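Local coordinates for protein DyP-type peroxidase (Thermobifida cellulosilytica, PDB 4GS1) that probably uses a bound haem and hydrogen peroxide to oxidise dyes and related substrates, as a peroxidase of the DyP type, at residues A73-R78 against A173-V178; N201-I206 against R367-E372; M249-W254 against G332-G337. All coordinates share one frame; numbering follows the deposited sequence.

Interaction 1 of 3, residues A73-R78 against A173-V178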
loop_
_atom_site.group_PDB
_atom_site.type_symbol
_atom_site.label_atom_id
_atom_site.label_comp_id
_atom_site.label_asym_id
_atom_site.label_seq_id
_atom_site.Cartn_x
_atom_site.Cartn_y
_atom_site.Cartn_z
ATOM N N ALA B 73 27.805 7.750 9.854
ATOM C CA ALA B 73 26.616 8.146 10.598
ATOM C C ALA B 73 26.357 9.645 10.451
ATOM O O ALA B 73 25.227 10.062 10.187
ATOM C CB ALA B 73 26.771 7.779 12.065
ATOM N N ALA B 74 27.404 10.452 10.632
ATOM C CA ALA B 74 27.288 11.898 10.478
ATOM C C ALA B 74 26.739 12.267 9.108
ATOM O O ALA B 74 25.832 13.091 8.997
ATOM C CB ALA B 74 28.637 12.559 10.692
ATOM N N THR B 75 27.299 11.654 8.067
ATOM C CA THR B 75 26.879 11.913 6.691
ATOM C C THR B 75 25.399 11.603 6.479
ATOM O O THR B 75 24.654 12.421 5.931
ATOM C CB THR B 75 27.698 11.071 5.694
ATOM O OG1 THR B 75 29.062 11.508 5.711
ATOM C CG2 THR B 75 27.146 11.218 4.290
ATOM N N ALA B 76 24.976 10.422 6.913
ATOM C CA ALA B 76 23.597 10.001 6.698
ATOM C C ALA B 76 22.621 10.873 7.480
ATOM O O ALA B 76 21.628 11.363 6.929
ATOM C CB ALA B 76 23.423 8.537 7.085
ATOM N N LEU B 77 22.891 11.050 8.767
ATOM C CA LEU B 77 21.983 11.808 9.629
ATOM C C LEU B 77 21.833 13.271 9.189
ATOM O O LEU B 77 20.717 13.809 9.174
ATOM C CB LEU B 77 22.428 11.715 11.093
ATOM C CG LEU B 77 22.306 10.330 11.749
ATOM C CD1 LEU B 77 23.098 10.282 13.040
ATOM C CD2 LEU B 77 20.852 9.970 12.031
ATOM N N ARG B 78 22.942 13.909 8.822
ATOM C CA ARG B 78 22.892 15.291 8.335
ATOM C C ARG B 78 22.136 15.391 7.017
ATOM O O ARG B 78 21.313 16.286 6.829
ATOM C CB ARG B 78 24.294 15.891 8.164
ATOM C CG ARG B 78 24.251 17.376 7.762
ATOM C CD ARG B 78 25.538 17.872 7.092
ATOM N NE ARG B 78 26.722 17.140 7.530
ATOM C CZ ARG B 78 27.392 16.284 6.764
ATOM N NH1 ARG B 78 27.004 16.060 5.513
ATOM N NH2 ARG B 78 28.452 15.653 7.246
ATOM N N ALA B 173 22.568 6.857 -0.256
ATOM C CA ALA B 173 23.264 5.759 -0.922
ATOM C C ALA B 173 24.576 6.326 -1.468
ATOM O O ALA B 173 24.597 7.442 -1.969
ATOM C CB ALA B 173 22.406 5.201 -2.053
ATOM N N PRO B 174 25.677 5.560 -1.397
ATOM C CA PRO B 174 25.738 4.181 -0.918
ATOM C C PRO B 174 26.230 4.071 0.516
ATOM O O PRO B 174 26.516 2.950 0.938
ATOM C CB PRO B 174 26.773 3.556 -1.855
ATOM C CG PRO B 174 27.760 4.684 -2.075
ATOM C CD PRO B 174 26.954 5.975 -2.008
ATOM N N THR B 175 26.331 5.167 1.268
ATOM C CA THR B 175 26.798 4.988 2.646
ATOM C C THR B 175 25.800 4.196 3.514
ATOM O O THR B 175 26.197 3.541 4.476
ATOM C CB THR B 175 27.317 6.287 3.333
ATOM O OG1 THR B 175 26.521 6.588 4.481
ATOM C CG2 THR B 175 27.334 7.463 2.380
ATOM N N THR B 176 24.519 4.241 3.144
ATOM C CA THR B 176 23.477 3.445 3.804
ATOM C C THR B 176 22.912 2.392 2.853
ATOM O O THR B 176 22.921 2.581 1.635
ATOM C CB THR B 176 22.300 4.313 4.296
ATOM O OG1 THR B 176 21.765 5.067 3.201
ATOM C CG2 THR B 176 22.728 5.268 5.401
ATOM N N THR B 177 22.417 1.291 3.421
ATOM C CA THR B 177 21.740 0.239 2.662
ATOM C C THR B 177 20.442 -0.104 3.387
ATOM O O THR B 177 20.433 -0.207 4.612
ATOM C CB THR B 177 22.591 -1.041 2.595
ATOM O OG1 THR B 177 23.900 -0.730 2.097
ATOM C CG2 THR B 177 21.935 -2.054 1.674
ATOM N N VAL B 178 19.349 -0.273 2.649
ATOM C CA VAL B 178 18.094 -0.692 3.277
ATOM C C VAL B 178 18.204 -2.099 3.860
ATOM O O VAL B 178 18.618 -3.040 3.168
ATOM C CB VAL B 178 16.905 -0.626 2.296
ATOM C CG1 VAL B 178 15.663 -1.225 2.931
ATOM C CG2 VAL B 178 16.615 0.819 1.898
#
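A76 sets its CB against the CG2 methyl of T176, and at 3.7 Å this is the closest approach between helix residues 73-78 and the 173-178 segment. The methyl of T176 faces the helix while its hydroxyl is used by its own chain: with chi1 at 56°, OG1 lies between the backbone N and the carbonyl carbon and hydrogen-bonds OG1 of T172. At the neighbouring helix residue the methyls of T75 and T175 meet more loosely, CG2 of T75 lying 4.2 Å from CG2 of T175. T75 also spends its hydroxyl locally, on the carbonyl O of E71 in the preceding turn of the helix.

The contact places helix 66-90 against the start of strand 176-185, outermost within this chain in the N-terminal four-stranded antiparallel sheet, in the ferredoxin-like architecture of this family. L149 of strand 149-155 touches both A76 and T176 and so joins the same packing.

No hydrogen bond crosses between the two segments, and OG1 of T175 finds no partner in the model although the contact buries it. Helix and strand entry are therefore held here by methyl packing, with two of the three threonine hydroxyls bonded to residues a turn or so earlier in the chain.

Interaction 2 of 3, residues N201-I206 against R367-E372. With HEM (protoporphyrin IX containing Fe), chain F.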
loop_
_atom_site.group_PDB
_atom_site.type_symbol
_atom_site.label_atom_id
_atom_site.label_comp_id
_atom_site.label_asym_id
_atom_site.label_seq_id
_atom_site.Cartn_x
_atom_site.Cartn_y
_atom_site.Cartn_z
ATOM N N ASN B 201 -8.358 -1.323 13.084
ATOM C CA ASN B 201 -7.366 -2.231 12.497
ATOM C C ASN B 201 -8.032 -3.310 11.634
ATOM O O ASN B 201 -9.255 -3.301 11.464
ATOM C CB ASN B 201 -6.464 -2.834 13.587
ATOM C CG ASN B 201 -7.229 -3.713 14.567
ATOM O OD1 ASN B 201 -8.224 -4.348 14.204
ATOM N ND2 ASN B 201 -6.755 -3.766 15.812
ATOM N N LEU B 202 -7.244 -4.229 11.073
ATOM C CA LEU B 202 -7.799 -5.205 10.133
ATOM C C LEU B 202 -8.632 -6.306 10.801
ATOM O O LEU B 202 -9.316 -7.078 10.112
ATOM C CB LEU B 202 -6.687 -5.823 9.267
ATOM C CG LEU B 202 -6.024 -4.841 8.299
ATOM C CD1 LEU B 202 -4.875 -5.521 7.568
ATOM C CD2 LEU B 202 -7.035 -4.320 7.300
ATOM N N MET B 203 -8.589 -6.376 12.127
ATOM C CA MET B 203 -9.474 -7.284 12.866
ATOM C C MET B 203 -10.815 -6.613 13.145
ATOM O O MET B 203 -11.719 -7.223 13.734
ATOM C CB MET B 203 -8.832 -7.721 14.183
ATOM C CG MET B 203 -7.914 -8.923 14.057
ATOM S SD MET B 203 -7.022 -9.224 15.590
ATOM C CE MET B 203 -6.357 -10.859 15.251
ATOM N N GLY B 204 -10.937 -5.353 12.735
ATOM C CA GLY B 204 -12.173 -4.612 12.906
ATOM C C GLY B 204 -12.232 -3.753 14.158
ATOM O O GLY B 204 -13.207 -3.026 14.375
ATOM N N GLN B 205 -11.190 -3.812 14.982
ATOM C CA GLN B 205 -11.214 -3.151 16.286
ATOM C C GLN B 205 -10.809 -1.692 16.229
ATOM O O GLN B 205 -9.844 -1.337 15.566
ATOM C CB GLN B 205 -10.255 -3.882 17.234
ATOM C CG GLN B 205 -10.570 -5.365 17.360
ATOM C CD GLN B 205 -9.337 -6.238 17.524
ATOM O OE1 GLN B 205 -8.209 -5.769 17.401
ATOM N NE2 GLN B 205 -9.555 -7.520 17.800
ATOM N N ILE B 206 -11.516 -0.848 16.972
ATOM C CA ILE B 206 -11.029 0.499 17.241
ATOM C C ILE B 206 -9.703 0.356 18.002
ATOM O O ILE B 206 -9.606 -0.416 18.954
ATOM C CB ILE B 206 -12.067 1.273 18.074
ATOM C CG1 ILE B 206 -13.296 1.583 17.207
ATOM C CG2 ILE B 206 -11.488 2.566 18.608
ATOM C CD1 ILE B 206 -14.506 2.035 18.009
ATOM N N ARG B 367 -2.933 -16.163 20.417
ATOM C CA ARG B 367 -3.234 -17.257 19.506
ATOM C C ARG B 367 -3.670 -16.778 18.127
ATOM O O ARG B 367 -3.821 -17.587 17.215
ATOM C CB ARG B 367 -4.297 -18.192 20.108
ATOM C CG ARG B 367 -3.905 -18.724 21.481
ATOM C CD ARG B 367 -4.778 -19.892 21.913
ATOM N NE ARG B 367 -4.316 -20.452 23.185
ATOM C CZ ARG B 367 -4.686 -19.991 24.377
ATOM N NH1 ARG B 367 -4.213 -20.551 25.482
ATOM N NH2 ARG B 367 -5.522 -18.961 24.461
ATOM N N TYR B 368 -3.846 -15.469 17.973
ATOM C CA TYR B 368 -4.300 -14.917 16.696
ATOM C C TYR B 368 -3.283 -13.998 16.049
ATOM O O TYR B 368 -3.585 -13.331 15.059
ATOM C CB TYR B 368 -5.643 -14.190 16.878
ATOM C CG TYR B 368 -6.727 -15.142 17.314
ATOM C CD1 TYR B 368 -7.379 -15.945 16.392
ATOM C CD2 TYR B 368 -7.090 -15.248 18.650
ATOM C CE1 TYR B 368 -8.370 -16.842 16.798
ATOM C CE2 TYR B 368 -8.074 -16.137 19.060
ATOM C CZ TYR B 368 -8.707 -16.929 18.127
ATOM O OH TYR B 368 -9.686 -17.814 18.525
ATOM N N THR B 369 -2.078 -13.959 16.607
ATOM C CA THR B 369 -1.061 -13.026 16.132
ATOM C C THR B 369 0.322 -13.678 16.116
ATOM O O THR B 369 0.584 -14.601 16.891
ATOM C CB THR B 369 -0.997 -11.769 17.024
ATOM O OG1 THR B 369 -0.793 -12.164 18.389
ATOM C CG2 THR B 369 -2.285 -10.962 16.918
ATOM N N ARG B 370 1.197 -13.197 15.239
ATOM C CA ARG B 370 2.583 -13.683 15.195
ATOM C C ARG B 370 3.530 -12.508 14.999
ATOM O O ARG B 370 3.477 -11.825 13.972
ATOM C CB ARG B 370 2.773 -14.687 14.049
ATOM C CG ARG B 370 2.004 -16.005 14.187
ATOM C CD ARG B 370 2.497 -16.826 15.381
ATOM N NE ARG B 370 1.836 -18.130 15.462
ATOM C CZ ARG B 370 0.784 -18.401 16.233
ATOM N NH1 ARG B 370 0.260 -17.462 17.019
ATOM N NH2 ARG B 370 0.255 -19.625 16.223
ATOM N N HIS B 371 4.395 -12.257 15.985
ATOM C CA HIS B 371 5.360 -11.167 15.866
ATOM C C HIS B 371 6.522 -11.638 14.995
ATOM O O HIS B 371 7.259 -12.545 15.394
ATOM C CB HIS B 371 5.893 -10.770 17.243
ATOM C CG HIS B 371 4.869 -10.147 18.131
ATOM N ND1 HIS B 371 5.098 -8.971 18.835
ATOM C CD2 HIS B 371 3.604 -10.518 18.445
ATOM C CE1 HIS B 371 4.032 -8.666 19.538
ATOM N NE2 HIS B 371 3.104 -9.592 19.325
ATOM N N GLU B 372 6.689 -11.027 13.820
ATOM C CA GLU B 372 7.661 -11.508 12.823
ATOM C C GLU B 372 8.813 -10.537 12.582
ATOM O O GLU B 372 9.829 -10.893 11.970
ATOM C CB GLU B 372 6.946 -11.828 11.497
ATOM C CG GLU B 372 5.890 -12.924 11.639
ATOM C CD GLU B 372 5.186 -13.271 10.338
ATOM O OE1 GLU B 372 5.154 -12.441 9.407
ATOM O OE2 GLU B 372 4.666 -14.400 10.248
HETATM C CHA HEM F . -5.251 -1.845 23.804
HETATM C CHB HEM F . -5.367 -4.356 19.665
HETATM C CHC HEM F . -0.712 -5.621 20.245
HETATM C CHD HEM F . -0.452 -2.768 24.171
HETATM C C1A HEM F . -5.677 -2.439 22.649
HETATM C C2A HEM F . -7.027 -2.375 22.144
HETATM C C3A HEM F . -7.054 -3.073 21.000
HETATM C C4A HEM F . -5.730 -3.585 20.749
HETATM C CMA HEM F . -8.277 -3.299 20.077
HETATM C CAA HEM F . -8.196 -1.626 22.838
HETATM C CBA HEM F . -8.360 -0.189 22.313
HETATM C CGA HEM F . -7.243 0.719 22.751
HETATM O O1A HEM F . -7.238 1.144 23.946
HETATM O O2A HEM F . -6.366 1.039 21.909
HETATM C C1B HEM F . -4.130 -4.929 19.476
HETATM C C2B HEM F . -3.787 -5.831 18.399
HETATM C C3B HEM F . -2.505 -6.198 18.556
HETATM C C4B HEM F . -1.990 -5.524 19.733
HETATM C CMB HEM F . -4.802 -6.276 17.318
HETATM C CAB HEM F . -1.637 -7.133 17.675
HETATM C CBB HEM F . -1.903 -7.369 16.375
HETATM C C1C HEM F . -0.239 -4.958 21.363
HETATM C C2C HEM F . 1.108 -5.044 21.913
HETATM C C3C HEM F . 1.179 -4.239 22.993
HETATM C C4C HEM F . -0.127 -3.649 23.166
HETATM C CMC HEM F . 2.241 -5.889 21.290
HETATM C CAC HEM F . 2.352 -3.938 23.967
HETATM C CBC HEM F . 3.413 -4.728 24.154
HETATM C C1D HEM F . -1.701 -2.256 24.406
HETATM C C2D HEM F . -2.005 -1.316 25.459
HETATM C C3D HEM F . -3.492 -1.043 25.353
HETATM C C4D HEM F . -3.951 -1.823 24.231
HETATM C CMD HEM F . -1.040 -0.712 26.506
HETATM C CAD HEM F . -4.313 -0.105 26.253
HETATM C CBD HEM F . -4.668 -0.821 27.558
HETATM C CGD HEM F . -5.435 0.150 28.428
HETATM O O1D HEM F . -6.697 0.128 28.392
HETATM O O2D HEM F . -4.793 0.971 29.136
HETATM N NA HEM F . -4.893 -3.183 21.783
HETATM N NB HEM F . -3.011 -4.763 20.279
HETATM N NC HEM F . -0.980 -4.105 22.167
HETATM N ND HEM F . -2.872 -2.530 23.695
HETATM FE FE HEM F . -2.964 -3.720 22.051
#
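The haem pocket of the C-terminal ferredoxin-like domain is lined by both the 201-206 loop and the start of strand 369-379, and M203 reaches from the loop to Y368, just before the strand. Its side chain runs extended beyond CG, carrying CE of M203 to 3.8 Å from CB of Y368, and the two side chains cross at about a right angle. The same methyl lies near the carbonyl O of Y368, with CG2 of T369 more distant.

The loop that presents M203 is a type I beta turn from N201 to G204, combined with an Asx turn. OD1 of N201 accepts hydrogen bonds from the backbone N of M203 and the backbone N of Q205, the two donors arriving from opposite faces of the carboxamide plane. ND2 of N201 gives a straighter bond, 164° at the hydrogen, to OE1 of Q205 and another to OD2 of D207, which helps fix the amides beside the porphyrin. OE1 of Q205 then sits 3.4 Å from the haem methyl CMB. From the strand, CG2 of T369 packs 3.7 Å from the haem vinyl carbon CBB, while the H371 ring meets methyl CMC at its edge, CE1 of H371 to CMC 3.7 Å; its ND1 is hydrogen-bonded to NE of R245.

Interaction 3 of 3, residues M249-W254 against G332-G337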
loop_
_atom_site.group_PDB
_atom_site.type_symbol
_atom_site.label_atom_id
_atom_site.label_comp_id
_atom_site.label_asym_id
_atom_site.label_seq_id
_atom_site.Cartn_x
_atom_site.Cartn_y
_atom_site.Cartn_z
ATOM N N MET B 249 -1.559 -10.926 11.552
ATOM C CA MET B 249 -2.845 -11.355 12.090
ATOM C C MET B 249 -3.296 -12.651 11.443
ATOM O O MET B 249 -3.269 -12.784 10.214
ATOM C CB MET B 249 -3.902 -10.277 11.846
ATOM C CG MET B 249 -3.768 -9.051 12.755
ATOM S SD MET B 249 -4.803 -7.716 12.096
ATOM C CE MET B 249 -4.913 -6.635 13.527
ATOM N N LEU B 250 -3.712 -13.611 12.268
ATOM C CA LEU B 250 -4.192 -14.888 11.752
ATOM C C LEU B 250 -5.668 -14.706 11.447
ATOM O O LEU B 250 -6.531 -15.132 12.214
ATOM C CB LEU B 250 -3.961 -16.018 12.774
ATOM C CG LEU B 250 -2.565 -16.662 12.799
ATOM C CD1 LEU B 250 -1.459 -15.660 12.992
ATOM C CD2 LEU B 250 -2.459 -17.752 13.865
ATOM N N LEU B 251 -5.949 -14.043 10.329
ATOM C CA LEU B 251 -7.306 -13.617 10.009
ATOM C C LEU B 251 -8.246 -14.769 9.662
ATOM O O LEU B 251 -9.451 -14.667 9.883
ATOM C CB LEU B 251 -7.292 -12.561 8.887
ATOM C CG LEU B 251 -6.710 -11.189 9.256
ATOM C CD1 LEU B 251 -6.681 -10.259 8.043
ATOM C CD2 LEU B 251 -7.505 -10.549 10.385
ATOM N N ASP B 252 -7.695 -15.857 9.122
ATOM C CA ASP B 252 -8.477 -17.056 8.832
ATOM C C ASP B 252 -9.030 -17.640 10.132
ATOM O O ASP B 252 -10.218 -17.964 10.232
ATOM C CB ASP B 252 -7.593 -18.081 8.120
ATOM C CG ASP B 252 -8.383 -19.100 7.340
ATOM O OD1 ASP B 252 -8.771 -20.130 7.930
ATOM O OD2 ASP B 252 -8.602 -18.879 6.130
ATOM N N GLU B 253 -8.169 -17.758 11.136
ATOM C CA GLU B 253 -8.596 -18.242 12.443
ATOM C C GLU B 253 -9.552 -17.267 13.125
ATOM O O GLU B 253 -10.529 -17.673 13.755
ATOM C CB GLU B 253 -7.375 -18.463 13.345
ATOM C CG GLU B 253 -6.321 -19.417 12.773
ATOM C CD GLU B 253 -6.730 -20.858 12.896
ATOM O OE1 GLU B 253 -5.854 -21.741 12.769
ATOM O OE2 GLU B 253 -7.933 -21.106 13.118
ATOM N N TRP B 254 -9.242 -15.980 13.015
ATOM C CA TRP B 254 -10.045 -14.924 13.624
ATOM C C TRP B 254 -11.476 -14.937 13.098
ATOM O O TRP B 254 -12.432 -14.802 13.869
ATOM C CB TRP B 254 -9.383 -13.579 13.335
ATOM C CG TRP B 254 -10.063 -12.385 13.936
ATOM C CD1 TRP B 254 -10.735 -11.391 13.271
ATOM C CD2 TRP B 254 -10.108 -12.043 15.321
ATOM N NE1 TRP B 254 -11.196 -10.452 14.168
ATOM C CE2 TRP B 254 -10.835 -10.840 15.438
ATOM C CE3 TRP B 254 -9.621 -12.650 16.483
ATOM C CZ2 TRP B 254 -11.073 -10.223 16.668
ATOM C CZ3 TRP B 254 -9.850 -12.029 17.709
ATOM C CH2 TRP B 254 -10.568 -10.831 17.787
ATOM N N GLY B 332 -0.333 -19.602 0.540
ATOM C CA GLY B 332 -1.676 -19.065 0.459
ATOM C C GLY B 332 -2.176 -18.487 1.770
ATOM O O GLY B 332 -3.346 -18.107 1.868
ATOM N N VAL B 333 -1.308 -18.422 2.776
ATOM C CA VAL B 333 -1.675 -17.746 4.029
ATOM C C VAL B 333 -1.533 -16.227 3.919
ATOM O O VAL B 333 -0.557 -15.706 3.353
ATOM C CB VAL B 333 -0.915 -18.275 5.278
ATOM C CG1 VAL B 333 0.478 -17.664 5.397
ATOM C CG2 VAL B 333 -1.712 -17.968 6.545
ATOM N N ARG B 334 -2.536 -15.535 4.443
ATOM C CA ARG B 334 -2.598 -14.082 4.415
ATOM C C ARG B 334 -1.391 -13.467 5.106
ATOM O O ARG B 334 -1.061 -13.825 6.244
ATOM C CB ARG B 334 -3.877 -13.629 5.114
ATOM C CG ARG B 334 -4.245 -12.178 4.903
ATOM C CD ARG B 334 -4.904 -11.990 3.548
ATOM N NE ARG B 334 -5.591 -10.706 3.468
ATOM C CZ ARG B 334 -5.070 -9.617 2.916
ATOM N NH1 ARG B 334 -3.850 -9.656 2.382
ATOM N NH2 ARG B 334 -5.763 -8.493 2.902
ATOM N N ASP B 335 -0.735 -12.534 4.422
ATOM C CA ASP B 335 0.348 -11.780 5.029
ATOM C C ASP B 335 -0.159 -10.361 5.224
ATOM O O ASP B 335 0.084 -9.477 4.390
ATOM C CB ASP B 335 1.571 -11.763 4.112
ATOM C CG ASP B 335 2.820 -11.271 4.817
ATOM O OD1 ASP B 335 2.716 -10.816 5.978
ATOM O OD2 ASP B 335 3.910 -11.335 4.206
ATOM N N ALA B 336 -0.885 -10.151 6.319
ATOM C CA ALA B 336 -1.425 -8.842 6.656
ATOM C C ALA B 336 -1.479 -8.738 8.167
ATOM O O ALA B 336 -1.458 -9.753 8.867
ATOM C CB ALA B 336 -2.830 -8.658 6.055
ATOM N N GLY B 337 -1.518 -7.522 8.692
ATOM C CA GLY B 337 -1.524 -7.395 10.137
ATOM C C GLY B 337 -1.380 -5.974 10.634
ATOM O O GLY B 337 -1.841 -5.013 9.996
HETATM O O HOH W 1 -2.201 -14.704 8.482
#
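Two neighbouring antiparallel strands of the C-terminal sheet come apart here: M249 ends strand 240-249, while 334-337 opens strand 334-344. The backbones are nearest at M249 and G337, with CA atoms 4.6 Å apart, and have separated to 7.3 Å between the CA atoms of L251 and R334. One direct bond joins them, from N of M249 to O of A336, 2.9 Å long, nearly straight at 168° and in the carbonyl plane. Beyond it a water takes over, donating both to O of M249 at 2.8 Å and to O of R334 at 2.7 Å, so the gap that opens as the chain turns into helix 251-256 is still bridged. L250, the helix N-cap residue, is the centre of an inverse gamma turn, closed by a weak bond from N of L251 to O of M249, where the chain turns into the helix.

The side chain of M249 runs alongside G337: CG and SD of M249 each lie 3.8 Å from CA of G337, and the chain, extended beyond CG, continues to the haem. Where the strands have parted, L251 makes a loose contact, its CD1 lying 4.4 Å from CG of R334. The R334 guanidinium has A336 CB over the centre of one face, 3.9 Å above the plane. Its charge is met by D325 and by D166 of the second subunit, with a cation-pi contact to W328.

Across the two segments, then, polar bonding belongs to the backbone and one water while the side chains pack through carbon and sulfur, and the arginine charge is directed to the sheet neighbour and the subunit interface.

Interaction 1 lies in the N-terminal half of the protein, and interactions 2 and 3 lie together in the C-terminal half, with centres about 34 and 35 Å from that of interaction 1. Interaction 1 closes before the others open along the chain, whereas interaction 3 is nested within the chain loop closed by interaction 2. Those two have centres about 9 Å apart and touch, the main chain of Y368 meeting that of L250 and O of M203 meeting the W254 indole. Both reach the sheet of strands 318-328, 334-344, 240-249 and 369-379. Interaction 1 packs helix 66-90 against the other four-stranded sheet, which has the same 2-3-1-4 order, so the protein repeats one sheet topology while the haem contacts belong to the C-terminal half.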